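Cycloalternan-forming enzyme (Listeria monocytogenes serovar 1/2a, PDB 5F7U) is a multidomain carbohydrate-active protein of glycosyl hydrolase family 31, with a TIM-barrel domain, flanking beta domains and a family 6 carbohydrate-binding module. Local coordinates at residues M699-Y704 / I802-T807; K821-L826 / F840-N845; D872-Q877 / V920-K925. The protein carries 1 engineered substitution. All coordinates share one frame; numbering follows the deposited sequence.

Interaction 1: residues M699-Y704 / I802-T807; sequences MNLLPY and IPMNMT
P703 lays its ring against P803, CB to CB at 3.8 Å, while its CG and CD lie across the backbone of M804 and N805. Next to it Y704, whose CG stands anti to the backbone N (chi1 170°), carries its ring past the start of the strand: P803 CD sits at the ring edge, in plane, and CD1 of Y704 comes 3.7 Å from CG2 of I802. That same methyl also meets CD2 of L701, 3.8 Å away, so one isoleucine branch touches both leucine and tyrosine. The contact joins the break between helices 687-700 and 702-715, within the family 31 TIM-barrel range, to edge strand 801-806 of a five-stranded mixed sheet. N700 bonds N805 twice, through its backbone and through its side chain. Its carbonyl O accepts N805 N at 2.7 Å on a lone pair in the carbonyl plane, and its ND2 donates to N805 O at 3.0 Å, 15° out of its own amide plane. OD1 accepts from G813 N and ND2 also reaches Q814 O; together these help fix the amide's rotation. A water bridges M699 O and N805 ND2, and N805 OD1 accepts from D824 N.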
ATOM      1  N   MET A 699      19.797  -3.062   2.161  1.00 14.37           N
ATOM      2  CA  MET A 699      20.765  -1.997   1.996  1.00 15.11           C
ATOM      3  C   MET A 699      21.523  -2.102   0.666  1.00 15.08           C
ATOM      4  O   MET A 699      21.797  -1.078   0.035  1.00 14.87           O
ATOM      5  CB  MET A 699      21.685  -1.858   3.211  1.00 15.87           C
ATOM      6  CG  MET A 699      20.927  -1.518   4.502  1.00 16.25           C
ATOM      7  SD  MET A 699      19.802  -0.104   4.437  1.00 16.94           S
ATOM      8  CE  MET A 699      20.975   1.247   4.533  1.00 17.55           C
ATOM      9  N   ASN A 700      21.798  -3.328   0.215  1.00 14.98           N
ATOM     10  CA  ASN A 700      22.419  -3.531  -1.119  1.00 15.70           C
ATOM     11  C   ASN A 700      21.488  -3.028  -2.231  1.00 15.56           C
ATOM     12  O   ASN A 700      21.935  -2.489  -3.242  1.00 16.06           O
ATOM     13  CB  ASN A 700      22.734  -5.010  -1.407  1.00 15.56           C
ATOM     14  CG  ASN A 700      23.753  -5.627  -0.456  1.00 16.36           C
ATOM     15  OD1 ASN A 700      23.584  -6.785  -0.058  1.00 16.41           O
ATOM     16  ND2 ASN A 700      24.815  -4.894  -0.106  1.00 16.59           N
ATOM     17  N   LEU A 701      20.188  -3.232  -2.042  1.00 15.04           N
ATOM     18  CA  LEU A 701      19.179  -2.806  -3.021  1.00 14.93           C
ATOM     19  C   LEU A 701      18.657  -1.393  -2.818  1.00 14.72           C
ATOM     20  O   LEU A 701      17.796  -0.919  -3.576  1.00 14.54           O
ATOM     21  CB  LEU A 701      18.026  -3.821  -3.061  1.00 14.72           C
ATOM     22  CG  LEU A 701      18.367  -5.229  -3.585  1.00 15.08           C
ATOM     23  CD1 LEU A 701      17.177  -6.140  -3.369  1.00 14.98           C
ATOM     24  CD2 LEU A 701      18.701  -5.204  -5.075  1.00 16.06           C
ATOM     25  N   LEU A 702      19.167  -0.699  -1.808  1.00 14.75           N
ATOM     26  CA  LEU A 702      18.660   0.656  -1.528  1.00 14.93           C
ATOM     27  C   LEU A 702      18.694   1.622  -2.728  1.00 14.89           C
ATOM     28  O   LEU A 702      17.753   2.409  -2.873  1.00 14.74           O
ATOM     29  CB  LEU A 702      19.281   1.262  -0.251  1.00 15.19           C
ATOM     30  CG  LEU A 702      18.655   2.558   0.292  1.00 15.29           C
ATOM     31  CD1 LEU A 702      17.168   2.414   0.615  1.00 14.98           C
ATOM     32  CD2 LEU A 702      19.424   2.999   1.537  1.00 15.98           C
ATOM     33  N   PRO A 703      19.729   1.551  -3.612  1.00 14.87           N
ATOM     34  CA  PRO A 703      19.644   2.474  -4.769  1.00 15.09           C
ATOM     35  C   PRO A 703      18.439   2.193  -5.691  1.00 14.65           C
ATOM     36  O   PRO A 703      17.832   3.140  -6.207  1.00 14.58           O
ATOM     37  CB  PRO A 703      20.977   2.242  -5.495  1.00 15.59           C
ATOM     38  CG  PRO A 703      21.908   1.876  -4.379  1.00 15.85           C
ATOM     39  CD  PRO A 703      21.068   0.934  -3.535  1.00 15.50           C
ATOM     40  N   TYR A 704      18.099   0.916  -5.848  1.00 14.11           N
ATOM     41  CA  TYR A 704      16.926   0.468  -6.604  1.00 13.95           C
ATOM     42  C   TYR A 704      15.637   0.854  -5.878  1.00 13.34           C
ATOM     43  O   TYR A 704      14.706   1.392  -6.495  1.00 13.19           O
ATOM     44  CB  TYR A 704      17.007  -1.055  -6.790  1.00 14.15           C
ATOM     45  CG  TYR A 704      15.777  -1.739  -7.354  1.00 14.24           C
ATOM     46  CD1 TYR A 704      15.581  -1.823  -8.733  1.00 14.58           C
ATOM     47  CD2 TYR A 704      14.821  -2.331  -6.503  1.00 14.17           C
ATOM     48  CE1 TYR A 704      14.471  -2.471  -9.266  1.00 14.81           C
ATOM     49  CE2 TYR A 704      13.671  -2.955  -7.023  1.00 14.21           C
ATOM     50  CZ  TYR A 704      13.522  -3.034  -8.402  1.00 14.37           C
ATOM     51  OH  TYR A 704      12.419  -3.657  -8.958  1.00 14.51           O
ATOM     52  N   ILE A 802      19.244  -3.223 -12.384  1.00 16.54           N
ATOM     53  CA  ILE A 802      19.003  -3.021 -10.942  1.00 16.02           C
ATOM     54  C   ILE A 802      20.235  -2.395 -10.284  1.00 16.24           C
ATOM     55  O   ILE A 802      21.247  -3.069 -10.141  1.00 16.62           O
ATOM     56  CB  ILE A 802      18.635  -4.353 -10.251  1.00 15.95           C
ATOM     57  CG1 ILE A 802      17.367  -4.954 -10.895  1.00 15.77           C
ATOM     58  CG2 ILE A 802      18.448  -4.164  -8.738  1.00 15.86           C
ATOM     59  CD1 ILE A 802      17.220  -6.456 -10.662  1.00 16.20           C
ATOM     60  N   PRO A 803      20.143  -1.113  -9.860  1.00 16.18           N
ATOM     61  CA  PRO A 803      21.282  -0.482  -9.167  1.00 16.56           C
ATOM     62  C   PRO A 803      21.423  -1.011  -7.756  1.00 16.60           C
ATOM     63  O   PRO A 803      20.411  -1.237  -7.062  1.00 16.13           O
ATOM     64  CB  PRO A 803      20.922   0.995  -9.136  1.00 16.68           C
ATOM     65  CG  PRO A 803      19.427   1.019  -9.192  1.00 16.36           C
ATOM     66  CD  PRO A 803      18.985  -0.204  -9.968  1.00 15.98           C
ATOM     67  N   MET A 804      22.666  -1.216  -7.336  1.00 16.86           N
ATOM     68  CA  MET A 804      22.960  -1.818  -6.046  1.00 16.96           C
ATOM     69  C   MET A 804      24.170  -1.153  -5.401  1.00 17.07           C
ATOM     70  O   MET A 804      25.029  -0.609  -6.087  1.00 17.42           O
ATOM     71  CB  MET A 804      23.199  -3.321  -6.175  1.00 17.63           C
ATOM     72  CG  MET A 804      22.091  -4.109  -6.861  1.00 18.40           C
ATOM     73  SD  MET A 804      22.496  -5.860  -6.947  1.00 19.98           S
ATOM     74  CE  MET A 804      23.951  -5.875  -7.974  1.00 20.49           C
ATOM     75  N   ASN A 805      24.213  -1.199  -4.079  1.00 16.88           N
ATOM     76  CA  ASN A 805      25.358  -0.716  -3.321  1.00 17.27           C
ATOM     77  C   ASN A 805      25.990  -1.941  -2.669  1.00 17.56           C
ATOM     78  O   ASN A 805      25.420  -2.498  -1.737  1.00 17.07           O
ATOM     79  CB  ASN A 805      24.906   0.304  -2.266  1.00 17.52           C
ATOM     80  CG  ASN A 805      26.074   0.915  -1.524  1.00 18.14           C
ATOM     81  OD1 ASN A 805      27.194   0.927  -2.026  1.00 18.91           O
ATOM     82  ND2 ASN A 805      25.822   1.426  -0.325  1.00 18.52           N
ATOM     83  N   MET A 806      27.152  -2.356  -3.184  0.60 18.37           N
ATOM     84  CA  MET A 806      27.795  -3.629  -2.788  0.60 19.05           C
ATOM     85  C   MET A 806      29.115  -3.409  -2.068  0.60 19.44           C
ATOM     86  O   MET A 806      29.763  -2.376  -2.244  0.60 19.77           O
ATOM     87  CB  MET A 806      28.055  -4.513  -4.024  0.60 19.75           C
ATOM     88  CG  MET A 806      26.826  -4.818  -4.865  0.60 20.35           C
ATOM     89  SD  MET A 806      25.567  -5.784  -4.015  0.60 21.47           S
ATOM     90  CE  MET A 806      25.788  -7.380  -4.788  0.60 21.16           C
ATOM     91  N   THR A 807      29.519  -4.399  -1.272  1.00 19.27           N
ATOM     92  CA  THR A 807      30.867  -4.418  -0.677  1.00 20.09           C
ATOM     93  C   THR A 807      31.844  -4.971  -1.720  1.00 20.86           C
ATOM     94  O   THR A 807      31.430  -5.381  -2.810  1.00 20.49           O
ATOM     95  CB  THR A 807      30.942  -5.345   0.546  1.00 20.11           C
ATOM     96  OG1 THR A 807      30.795  -6.705   0.115  1.00 19.64           O
ATOM     97  CG2 THR A 807      29.867  -4.993   1.572  1.00 19.56           C
TER
HETATM   98  O   HOH W   1      22.995   1.402   0.667  1.00 15.93           O

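Interaction 2: residues K821-L826 / F840-N845; sequences KSYDNL and FYDDVN. With MG (magnesium ion), chain K.
Segment 821-826 runs as a loop into strand 825-830 and comes nearest the turn that follows strand 835-842 at K821 and V844, their CA atoms 5.6 Å apart. From this loop Y823 reaches across with its ring. V844 CG2 lies over one face, 3.6 Å from the ring centroid and 19° off the normal, a CH-pi contact; L826 CD1 covers the opposite face. The other valine methyl, CG1, anti to the backbone N (chi1 163°), turns instead to the K821 carbonyl O and S822 CA. At the far end of the ring, Y823 OH donates to OD1 of D842, the centre of an inverse gamma turn, at 2.7 Å, reaching it from above the carboxylate plane, 39° out of it. A water also donates to this hydroxyl, and F840 presents its ring edge to it, CZ 3.3 Å from OH. D842 OD2 forms a salt bridge with R850, so the carboxylate is probably held in its charged form. L826 CD1 touches F840 CZ at 4.0 Å. Behind the sandwiched ring, the carbonyl oxygens of Y823 and D824 each bind the magnesium ion at 2.2 Å, with three waters as further ligands: a loop metal site built from consecutive backbone carbonyls.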
ATOM      1  N   LYS A 821      25.557   9.024   2.532  1.00 26.84           N
ATOM      2  CA  LYS A 821      26.257  10.096   1.808  1.00 27.56           C
ATOM      3  C   LYS A 821      27.168   9.582   0.692  1.00 26.75           C
ATOM      4  O   LYS A 821      27.705  10.385  -0.083  1.00 26.76           O
ATOM      5  CB  LYS A 821      27.077  10.976   2.768  1.00 29.38           C
ATOM      6  CG  LYS A 821      26.252  11.856   3.702  1.00 31.64           C
ATOM      7  CD  LYS A 821      27.105  13.006   4.240  1.00 33.83           C
ATOM      8  CE  LYS A 821      26.361  13.878   5.248  1.00 35.81           C
ATOM      9  NZ  LYS A 821      25.108  14.496   4.700  1.00 36.82           N
ATOM     10  N   SER A 822      27.376   8.268   0.635  1.00 25.81           N
ATOM     11  CA  SER A 822      28.262   7.654  -0.370  1.00 25.66           C
ATOM     12  C   SER A 822      27.877   6.208  -0.643  1.00 24.45           C
ATOM     13  O   SER A 822      27.192   5.581   0.165  1.00 23.34           O
ATOM     14  CB  SER A 822      29.728   7.704   0.090  1.00 27.51           C
ATOM     15  OG  SER A 822      29.914   6.889   1.240  1.00 28.90           O
ATOM     16  N   TYR A 823      28.312   5.689  -1.787  1.00 23.65           N
ATOM     17  CA  TYR A 823      28.211   4.260  -2.054  1.00 23.51           C
ATOM     18  C   TYR A 823      29.526   3.604  -1.696  1.00 24.39           C
ATOM     19  O   TYR A 823      30.583   4.259  -1.687  1.00 27.17           O
ATOM     20  CB  TYR A 823      27.935   3.981  -3.545  1.00 22.68           C
ATOM     21  CG  TYR A 823      26.740   4.729  -4.117  1.00 22.03           C
ATOM     22  CD1 TYR A 823      25.433   4.428  -3.712  1.00 21.46           C
ATOM     23  CD2 TYR A 823      26.921   5.744  -5.062  1.00 22.42           C
ATOM     24  CE1 TYR A 823      24.342   5.121  -4.234  1.00 21.01           C
ATOM     25  CE2 TYR A 823      25.834   6.435  -5.594  1.00 21.93           C
ATOM     26  CZ  TYR A 823      24.548   6.117  -5.178  1.00 21.34           C
ATOM     27  OH  TYR A 823      23.459   6.818  -5.669  1.00 21.23           O
ATOM     28  N   ASP A 824      29.472   2.303  -1.456  1.00 23.79           N
ATOM     29  CA  ASP A 824      30.678   1.497  -1.366  1.00 24.56           C
ATOM     30  C   ASP A 824      31.083   1.201  -2.827  1.00 24.18           C
ATOM     31  O   ASP A 824      31.811   2.007  -3.430  1.00 26.65           O
ATOM     32  CB  ASP A 824      30.430   0.260  -0.493  1.00 24.72           C
ATOM     33  CG  ASP A 824      31.699  -0.530  -0.190  1.00 26.48           C
ATOM     34  OD1 ASP A 824      32.752  -0.299  -0.819  1.00 27.15           O
ATOM     35  OD2 ASP A 824      31.640  -1.414   0.692  1.00 27.15           O
ATOM     36  N   ASN A 825      30.559   0.111  -3.394  1.00 22.54           N
ATOM     37  CA  ASN A 825      30.693  -0.183  -4.831  1.00 21.73           C
ATOM     38  C   ASN A 825      29.350  -0.051  -5.536  1.00 20.29           C
ATOM     39  O   ASN A 825      28.477  -0.931  -5.402  1.00 19.47           O
ATOM     40  CB  ASN A 825      31.260  -1.584  -5.074  1.00 21.65           C
ATOM     41  CG  ASN A 825      32.646  -1.770  -4.485  1.00 22.74           C
ATOM     42  OD1 ASN A 825      33.491  -0.883  -4.564  1.00 23.33           O
ATOM     43  ND2 ASN A 825      32.894  -2.940  -3.920  1.00 22.57           N
ATOM     44  N   LEU A 826      29.164   1.045  -6.262  1.00 20.09           N
ATOM     45  CA  LEU A 826      27.905   1.220  -7.013  1.00 19.55           C
ATOM     46  C   LEU A 826      27.924   0.217  -8.160  1.00 19.43           C
ATOM     47  O   LEU A 826      28.885   0.178  -8.947  1.00 20.07           O
ATOM     48  CB  LEU A 826      27.769   2.645  -7.523  1.00 19.91           C
ATOM     49  CG  LEU A 826      26.584   3.008  -8.414  1.00 19.68           C
ATOM     50  CD1 LEU A 826      25.269   2.866  -7.664  1.00 19.46           C
ATOM     51  CD2 LEU A 826      26.793   4.445  -8.876  1.00 20.45           C
ATOM     52  N   PHE A 840      18.236   5.894 -13.339  1.00 19.03           N
ATOM     53  CA  PHE A 840      18.658   5.769 -11.946  1.00 18.66           C
ATOM     54  C   PHE A 840      18.670   7.133 -11.233  1.00 19.00           C
ATOM     55  O   PHE A 840      19.263   8.088 -11.721  1.00 19.41           O
ATOM     56  CB  PHE A 840      20.051   5.119 -11.913  1.00 18.83           C
ATOM     57  CG  PHE A 840      20.713   5.140 -10.574  1.00 18.69           C
ATOM     58  CD1 PHE A 840      20.065   4.643  -9.429  1.00 18.27           C
ATOM     59  CD2 PHE A 840      22.014   5.655 -10.448  1.00 19.40           C
ATOM     60  CE1 PHE A 840      20.693   4.669  -8.194  1.00 18.17           C
ATOM     61  CE2 PHE A 840      22.652   5.664  -9.214  1.00 19.21           C
ATOM     62  CZ  PHE A 840      21.985   5.186  -8.087  1.00 18.84           C
ATOM     63  N   TYR A 841      18.010   7.196 -10.077  1.00 18.39           N
ATOM     64  CA  TYR A 841      18.018   8.384  -9.240  1.00 18.77           C
ATOM     65  C   TYR A 841      19.230   8.375  -8.324  1.00 19.55           C
ATOM     66  O   TYR A 841      19.255   7.674  -7.303  1.00 19.31           O
ATOM     67  CB  TYR A 841      16.736   8.434  -8.414  1.00 18.16           C
ATOM     68  CG  TYR A 841      16.560   9.675  -7.564  1.00 18.85           C
ATOM     69  CD1 TYR A 841      16.763  10.957  -8.091  1.00 19.27           C
ATOM     70  CD2 TYR A 841      16.143   9.559  -6.235  1.00 18.47           C
ATOM     71  CE1 TYR A 841      16.585  12.089  -7.302  1.00 20.10           C
ATOM     72  CE2 TYR A 841      15.949  10.679  -5.441  1.00 18.81           C
ATOM     73  CZ  TYR A 841      16.173  11.935  -5.974  1.00 19.62           C
ATOM     74  OH  TYR A 841      15.979  13.032  -5.176  1.00 20.60           O
ATOM     75  N   ASP A 842      20.237   9.160  -8.691  1.00 20.31           N
ATOM     76  CA  ASP A 842      21.503   9.108  -7.991  1.00 21.28           C
ATOM     77  C   ASP A 842      21.491  10.133  -6.839  1.00 22.03           C
ATOM     78  O   ASP A 842      22.020  11.241  -6.966  1.00 22.79           O
ATOM     79  CB  ASP A 842      22.638   9.308  -8.999  1.00 21.77           C
ATOM     80  CG  ASP A 842      24.021   9.214  -8.381  1.00 22.38           C
ATOM     81  OD1 ASP A 842      24.155   8.946  -7.175  1.00 22.36           O
ATOM     82  OD2 ASP A 842      24.980   9.433  -9.135  1.00 23.45           O
ATOM     83  N   ASP A 843      20.878   9.728  -5.724  1.00 22.03           N
ATOM     84  CA  ASP A 843      20.683  10.590  -4.544  1.00 23.30           C
ATOM     85  C   ASP A 843      22.010  11.014  -3.909  1.00 23.76           C
ATOM     86  O   ASP A 843      22.104  12.101  -3.323  1.00 25.16           O
ATOM     87  CB  ASP A 843      19.822   9.876  -3.478  1.00 23.28           C
ATOM     88  CG  ASP A 843      19.438  10.790  -2.307  1.00 25.04           C
ATOM     89  OD1 ASP A 843      18.882  11.889  -2.541  1.00 25.72           O
ATOM     90  OD2 ASP A 843      19.674  10.413  -1.132  1.00 25.90           O
ATOM     91  N   VAL A 844      23.021  10.154  -4.003  1.00 23.54           N
ATOM     92  CA  VAL A 844      24.349  10.443  -3.440  1.00 24.43           C
ATOM     93  C   VAL A 844      24.946  11.681  -4.107  1.00 25.54           C
ATOM     94  O   VAL A 844      25.612  12.489  -3.447  1.00 26.48           O
ATOM     95  CB  VAL A 844      25.269   9.185  -3.482  1.00 24.15           C
ATOM     96  CG1 VAL A 844      26.761   9.505  -3.298  1.00 24.60           C
ATOM     97  CG2 VAL A 844      24.818   8.183  -2.422  1.00 23.86           C
ATOM     98  N   ASN A 845      24.668  11.839  -5.397  1.00 25.91           N
ATOM     99  CA  ASN A 845      25.276  12.876  -6.211  1.00 27.37           C
ATOM    100  C   ASN A 845      24.274  13.917  -6.719  1.00 28.14           C
ATOM    101  O   ASN A 845      24.160  14.154  -7.927  1.00 29.17           O
ATOM    102  CB  ASN A 845      26.068  12.237  -7.358  1.00 27.23           C
ATOM    103  CG  ASN A 845      27.146  11.286  -6.866  1.00 27.06           C
ATOM    104  OD1 ASN A 845      27.060  10.069  -7.064  1.00 26.55           O
ATOM    105  ND2 ASN A 845      28.168  11.831  -6.237  1.00 27.00           N
TER
HETATM  106 MG    MG K1105      32.327   4.104  -3.000  1.00 24.74          MG
HETATM  107  O   HOH W   2      26.133  13.109  -0.582  1.00 45.27           O
HETATM  108  O   HOH W   3      21.001   6.542  -4.498  1.00 25.82           O
HETATM  109  O   HOH W   4      31.506   4.885  -4.795  1.00 29.41           O
HETATM  110  O   HOH W   5      34.369   3.951  -4.592  1.00 43.03           O
HETATM  111  O   HOH W   6      32.594   6.425  -2.284  1.00 36.96           O

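Interaction 3: residues D872-Q877 / V920-K925; sequences DETTMQ and VKAAAK
V920 O is gripped by two donors: M876 N at 2.8 Å and a water that is also bonded to T874 OG1. The return bond, V920 N to M876 O, is equally short. Two residues along, T874 and A922 form the next hydrogen-bonded pair, with T874 N to A922 O at 3.0 Å and A922 N to T874 O at 2.9 Å. Between these pairs T875 and K921 make the non-hydrogen-bonded one, their side chains on the other side of the sheet. There K921 bends at chi3 (-77°), which brings its CD and CE against the carboxylate of E873, the two chains crossing at a slant; the salt bridge, OE2 to NZ, is long at 3.6 Å, and a water links NZ to OE1. NZ also donates to the carbonyl oxygens of F902 and A905, next to a cation-pi contact with the F902 ring. Past the strands, A924 CB packs on D872 C at 3.6 Å. The pair belongs to a mixed sheet in which 874-879 lies between the parallel strand 825-830 and the antiparallel 917-922; M876, V920 and A922 face strands 862-867 and 929-934 of a second sheet, while helix 899-904 lies on the K921 side.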
ATOM      1  N   ASP A 872      30.862   8.223  -9.761  1.00 27.70           N
ATOM      2  CA  ASP A 872      31.489   7.109  -9.057  1.00 27.28           C
ATOM      3  C   ASP A 872      31.968   6.068 -10.047  1.00 26.61           C
ATOM      4  O   ASP A 872      31.412   5.946 -11.140  1.00 25.71           O
ATOM      5  CB  ASP A 872      30.476   6.417  -8.135  1.00 27.25           C
ATOM      6  CG  ASP A 872      29.913   7.334  -7.072  1.00 28.18           C
ATOM      7  OD1 ASP A 872      30.560   7.491  -6.023  1.00 29.49           O
ATOM      8  OD2 ASP A 872      28.812   7.886  -7.266  1.00 28.24           O
ATOM      9  N   GLU A 873      32.986   5.313  -9.640  1.00 26.46           N
ATOM     10  CA  GLU A 873      33.308   4.017 -10.248  1.00 26.32           C
ATOM     11  C   GLU A 873      32.031   3.168 -10.291  1.00 24.91           C
ATOM     12  O   GLU A 873      31.206   3.227  -9.382  1.00 23.53           O
ATOM     13  CB  GLU A 873      34.371   3.343  -9.391  1.00 27.98           C
ATOM     14  CG  GLU A 873      34.773   1.913  -9.719  1.00 29.20           C
ATOM     15  CD  GLU A 873      35.898   1.457  -8.803  1.00 30.72           C
ATOM     16  OE1 GLU A 873      37.049   1.883  -9.028  1.00 32.34           O
ATOM     17  OE2 GLU A 873      35.642   0.697  -7.845  1.00 30.65           O
ATOM     18  N   THR A 874      31.842   2.431 -11.373  1.00 24.40           N
ATOM     19  CA  THR A 874      30.666   1.585 -11.507  1.00 23.96           C
ATOM     20  C   THR A 874      31.077   0.155 -11.818  1.00 23.32           C
ATOM     21  O   THR A 874      32.051  -0.063 -12.520  1.00 23.78           O
ATOM     22  CB  THR A 874      29.698   2.087 -12.606  1.00 24.49           C
ATOM     23  OG1 THR A 874      30.421   2.279 -13.817  1.00 26.09           O
ATOM     24  CG2 THR A 874      29.040   3.403 -12.224  1.00 24.98           C
ATOM     25  N   THR A 875      30.316  -0.806 -11.303  1.00 22.09           N
ATOM     26  CA  THR A 875      30.511  -2.210 -11.636  1.00 21.86           C
ATOM     27  C   THR A 875      29.218  -2.749 -12.239  1.00 21.60           C
ATOM     28  O   THR A 875      28.171  -2.705 -11.596  1.00 20.90           O
ATOM     29  CB  THR A 875      30.890  -3.053 -10.398  1.00 21.81           C
ATOM     30  OG1 THR A 875      32.089  -2.539  -9.791  1.00 22.19           O
ATOM     31  CG2 THR A 875      31.101  -4.527 -10.778  1.00 21.89           C
ATOM     32  N   MET A 876      29.283  -3.237 -13.470  1.00 21.76           N
ATOM     33  CA  MET A 876      28.157  -3.981 -14.027  1.00 21.84           C
ATOM     34  C   MET A 876      28.265  -5.438 -13.569  1.00 21.22           C
ATOM     35  O   MET A 876      29.365  -6.007 -13.558  1.00 21.34           O
ATOM     36  CB  MET A 876      28.155  -3.960 -15.569  1.00 23.36           C
ATOM     37  CG  MET A 876      28.231  -2.595 -16.235  1.00 25.17           C
ATOM     38  SD  MET A 876      26.928  -1.429 -15.777  1.00 27.16           S
ATOM     39  CE  MET A 876      25.463  -2.278 -16.330  1.00 26.54           C
ATOM     40  N   GLN A 877      27.131  -6.045 -13.221  1.00 19.75           N
ATOM     41  CA  GLN A 877      27.067  -7.501 -13.099  1.00 19.01           C
ATOM     42  C   GLN A 877      26.069  -8.009 -14.126  1.00 18.33           C
ATOM     43  O   GLN A 877      24.851  -7.941 -13.921  1.00 17.86           O
ATOM     44  CB  GLN A 877      26.645  -7.955 -11.694  1.00 18.67           C
ATOM     45  CG  GLN A 877      27.640  -7.642 -10.579  1.00 19.30           C
ATOM     46  CD  GLN A 877      27.209  -8.199  -9.236  1.00 19.18           C
ATOM     47  OE1 GLN A 877      26.011  -8.372  -8.961  1.00 18.88           O
ATOM     48  NE2 GLN A 877      28.193  -8.481  -8.373  1.00 19.62           N
ATOM     49  N   VAL A 920      31.966  -5.924 -14.713  1.00 20.63           N
ATOM     50  CA  VAL A 920      32.736  -4.957 -15.526  1.00 21.05           C
ATOM     51  C   VAL A 920      32.898  -3.657 -14.733  1.00 21.59           C
ATOM     52  O   VAL A 920      31.903  -3.011 -14.393  1.00 21.28           O
ATOM     53  CB  VAL A 920      32.070  -4.657 -16.897  1.00 20.70           C
ATOM     54  CG1 VAL A 920      32.909  -3.669 -17.712  1.00 21.21           C
ATOM     55  CG2 VAL A 920      31.862  -5.937 -17.709  1.00 20.45           C
ATOM     56  N   LYS A 921      34.143  -3.297 -14.428  1.00 22.11           N
ATOM     57  CA  LYS A 921      34.431  -2.054 -13.726  1.00 22.97           C
ATOM     58  C   LYS A 921      34.789  -0.957 -14.717  1.00 23.47           C
ATOM     59  O   LYS A 921      35.710  -1.125 -15.521  1.00 24.17           O
ATOM     60  CB  LYS A 921      35.571  -2.247 -12.722  1.00 23.73           C
ATOM     61  CG  LYS A 921      35.880  -1.015 -11.877  1.00 24.52           C
ATOM     62  CD  LYS A 921      36.993  -1.320 -10.885  1.00 25.55           C
ATOM     63  CE  LYS A 921      36.505  -2.129  -9.692  1.00 25.53           C
ATOM     64  NZ  LYS A 921      37.556  -2.225  -8.632  1.00 26.83           N
ATOM     65  N   ALA A 922      34.052   0.150 -14.645  1.00 23.47           N
ATOM     66  CA  ALA A 922      34.339   1.366 -15.419  1.00 23.87           C
ATOM     67  C   ALA A 922      34.707   2.468 -14.443  1.00 24.78           C
ATOM     68  O   ALA A 922      34.085   2.608 -13.396  1.00 24.69           O
ATOM     69  CB  ALA A 922      33.129   1.788 -16.243  1.00 23.30           C
ATOM     70  N   ALA A 923      35.739   3.232 -14.784  1.00 25.85           N
ATOM     71  CA  ALA A 923      36.164   4.367 -13.970  1.00 27.08           C
ATOM     72  C   ALA A 923      35.107   5.481 -14.003  1.00 27.30           C
ATOM     73  O   ALA A 923      34.309   5.552 -14.938  1.00 26.95           O
ATOM     74  CB  ALA A 923      37.513   4.881 -14.463  1.00 27.86           C
ATOM     75  N   ALA A 924      35.094   6.335 -12.984  1.00 28.44           N
ATOM     76  CA  ALA A 924      34.257   7.536 -13.000  1.00 29.57           C
ATOM     77  C   ALA A 924      34.755   8.468 -14.098  1.00 30.63           C
ATOM     78  O   ALA A 924      35.949   8.768 -14.160  1.00 31.67           O
ATOM     79  CB  ALA A 924      34.289   8.247 -11.647  1.00 30.24           C
ATOM     80  N   LYS A 925      33.853   8.896 -14.972  1.00 31.10           N
ATOM     81  CA  LYS A 925      34.185   9.829 -16.066  1.00 32.35           C
ATOM     82  C   LYS A 925      33.033  10.796 -16.270  1.00 32.91           C
ATOM     83  O   LYS A 925      31.870  10.416 -16.135  1.00 32.33           O
ATOM     84  CB  LYS A 925      34.443   9.086 -17.382  1.00 32.44           C
ATOM     85  CG  LYS A 925      35.778   8.361 -17.428  1.00 33.47           C
ATOM     86  CD  LYS A 925      36.217   8.034 -18.836  1.00 34.28           C
ATOM     87  CE  LYS A 925      37.616   7.449 -18.794  1.00 35.27           C
ATOM     88  NZ  LYS A 925      38.382   7.830 -20.015  1.00 36.33           N
TER
HETATM   89  O   HOH W   7      31.667   4.833 -13.672  1.00 25.11           O
HETATM   90  O   HOH W   8      38.966   0.360  -8.154  1.00 31.79           O
HETATM   91  O   HOH W   9      30.507  -0.341 -15.247  1.00 32.89           O

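In the fold
All three contacts meet on one five-stranded mixed sheet. Interaction 1 is wholly buried and brings a helix break against edge strand 801-806, mixing proline and aliphatic packing with hydrogen bonds between two asparagines. Interaction 2 is only partly buried: its loop leads into the neighbouring strand, and it joins that sheet to strand 835-842 of another through a tyrosine, beside a magnesium ion. Interaction 3, buried like interaction 1 except at its loop end, is regular ladder pairing between two inner strands of the sheet, with its charged pair toward one end. They touch directly. N805 OD1 bonds D824 N and M806 O bonds N825 N, tying 1 to 2; L826 O bonds T875 N, tying 2 to 3; M804 CE packs on Q877 OE1, linking 1 and 3.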